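PDB 4R80: OR486 from Synthetic construct, which has no known natural function, being a de novo designed protein built to adopt the cystatin fold, one helix packed on a four-stranded antiparallel sheet. Local coordinates for residues 15-18 / 19-23. Residues are numbered along the deposited sequence; the frame is centred on the assembly and turned at random.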
loop_
_atom_site.group_PDB
_atom_site.type_symbol
_atom_site.label_atom_id
_atom_site.label_comp_id
_atom_site.label_asym_id
_atom_site.label_seq_id
_atom_site.Cartn_x
_atom_site.Cartn_y
_atom_site.Cartn_z
ATOM N N ALA A 15 -3.064 -2.662 2.425
ATOM C CA ALA A 15 -2.159 -2.442 1.309
ATOM C C ALA A 15 -0.865 -3.236 1.456
ATOM O O ALA A 15 -0.400 -3.859 0.503
ATOM C CB ALA A 15 -1.848 -0.968 1.196
ATOM N N LYS A 16 -0.290 -3.210 2.654
ATOM C CA LYS A 16 0.985 -3.872 2.904
ATOM C C LYS A 16 0.856 -5.392 2.868
ATOM O O LYS A 16 1.725 -6.083 2.336
ATOM C CB LYS A 16 1.574 -3.418 4.240
ATOM C CG LYS A 16 2.950 -3.988 4.542
ATOM C CD LYS A 16 3.456 -3.506 5.890
ATOM C CE LYS A 16 4.766 -4.178 6.262
ATOM N NZ LYS A 16 5.140 -3.899 7.675
ATOM N N GLU A 17 -0.232 -5.908 3.431
ATOM C CA GLU A 17 -0.495 -7.342 3.407
ATOM C C GLU A 17 -0.673 -7.806 1.969
ATOM O O GLU A 17 -0.259 -8.904 1.600
ATOM C CB GLU A 17 -1.731 -7.685 4.241
ATOM C CG GLU A 17 -2.077 -9.170 4.273
ATOM C CD GLU A 17 -0.973 -10.023 4.876
ATOM O OE1 GLU A 17 -0.306 -9.561 5.826
ATOM O OE2 GLU A 17 -0.771 -11.158 4.396
ATOM N N LYS A 18 -1.300 -6.955 1.156
ATOM C CA LYS A 18 -1.455 -7.219 -0.267
ATOM C C LYS A 18 -0.111 -7.342 -0.982
ATOM O O LYS A 18 0.080 -8.216 -1.822
ATOM C CB LYS A 18 -2.301 -6.129 -0.929
ATOM C CG LYS A 18 -2.445 -6.297 -2.432
ATOM C CD LYS A 18 -3.131 -7.599 -2.784
ATOM C CE LYS A 18 -3.717 -7.548 -4.180
ATOM N NZ LYS A 18 -4.160 -8.890 -4.641
ATOM N N ILE A 19 0.823 -6.456 -0.640
ATOM C CA ILE A 19 2.149 -6.487 -1.245
ATOM C C ILE A 19 2.968 -7.677 -0.749
ATOM O O ILE A 19 3.705 -8.296 -1.520
ATOM C CB ILE A 19 2.914 -5.171 -0.988
ATOM C CG1 ILE A 19 2.101 -3.978 -1.495
ATOM C CG2 ILE A 19 4.276 -5.198 -1.658
ATOM C CD1 ILE A 19 1.669 -4.108 -2.938
ATOM N N LEU A 20 2.828 -8.002 0.533
ATOM C CA LEU A 20 3.538 -9.134 1.123
ATOM C C LEU A 20 3.140 -10.462 0.479
ATOM O O LEU A 20 3.979 -11.341 0.282
ATOM C CB LEU A 20 3.292 -9.193 2.633
ATOM C CG LEU A 20 4.012 -8.153 3.495
ATOM C CD1 LEU A 20 3.447 -8.149 4.908
ATOM C CD2 LEU A 20 5.511 -8.403 3.517
ATOM N N GLU A 21 1.858 -10.601 0.158
ATOM C CA GLU A 21 1.351 -11.815 -0.478
ATOM C C GLU A 21 1.918 -11.999 -1.883
ATOM O O GLU A 21 2.277 -13.108 -2.279
ATOM C CB GLU A 21 -0.179 -11.811 -0.512
ATOM C CG GLU A 21 -0.821 -12.007 0.852
ATOM C CD GLU A 21 -2.330 -11.872 0.815
ATOM O OE1 GLU A 21 -2.863 -11.426 -0.222
ATOM O OE2 GLU A 21 -2.983 -12.211 1.825
ATOM N N GLN A 22 1.995 -10.903 -2.633
ATOM C CA GLN A 22 2.515 -10.935 -3.995
ATOM C C GLN A 22 4.039 -11.003 -4.011
ATOM O O GLN A 22 4.644 -11.329 -5.032
ATOM C CB GLN A 22 2.037 -9.709 -4.776
ATOM C CG GLN A 22 0.535 -9.659 -4.998
ATOM C CD GLN A 22 0.111 -8.472 -5.840
ATOM O OE1 GLN A 22 0.897 -7.554 -6.079
ATOM N NE2 GLN A 22 -1.136 -8.483 -6.296
ATOM N N ASN A 23 4.657 -10.690 -2.876
ATOM C CA ASN A 23 6.111 -10.713 -2.764
ATOM C C ASN A 23 6.560 -11.410 -1.483
ATOM O O ASN A 23 6.939 -10.757 -0.513
ATOM C CB ASN A 23 6.672 -9.291 -2.820
ATOM C CG ASN A 23 6.290 -8.564 -4.096
ATOM O OD1 ASN A 23 7.013 -8.612 -5.091
ATOM N ND2 ASN A 23 5.144 -7.893 -4.075
#
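K18 and Q22, one helical turn apart, meet through different first torsions: in K18, CG stands anti to the backbone N (chi1 177°) and the chain then turns about the CB-CG bond, while in Q22, CG stands anti to the carbonyl carbon (chi1 -65°) and the chain runs on extended. The two side chains therefore slant across each other, and CE and NZ of K18 both come 3.5 Å from NE2 of Q22; NZ and NE2 are two donors and do not bond. An alanine in place of K18 would probably leave the Q22 amide without the lysine chain beside it and freer to turn. E17 and E21 bring like charges together, with OE2 of E17 3.6 Å from OE2 of E21 and the carboxylate planes nearly perpendicular, 80° apart; that closeness may raise the proton affinity of one of them. CD1 of L20 comes within 4.2 Å of CG of K16. Beneath run the i to i+4 backbone bonds, N of L20 to O of K16 at 2.9 Å among them; the one from N of Q22 to O of K18 is weak at 3.4 Å. N23, the first residue to leave helical geometry, turns its amide back so that ND2 bonds O of I19 at 3.0 Å, in the carbonyl plane and on a lone pair. Helix 4-22 lies over the antiparallel sheet as in cystatins: A15 and I19 face strands 39-48 and 51-62, L20 reaches V28 of strand 28-36, and K18 and Q22 border I71 of strand 65-76.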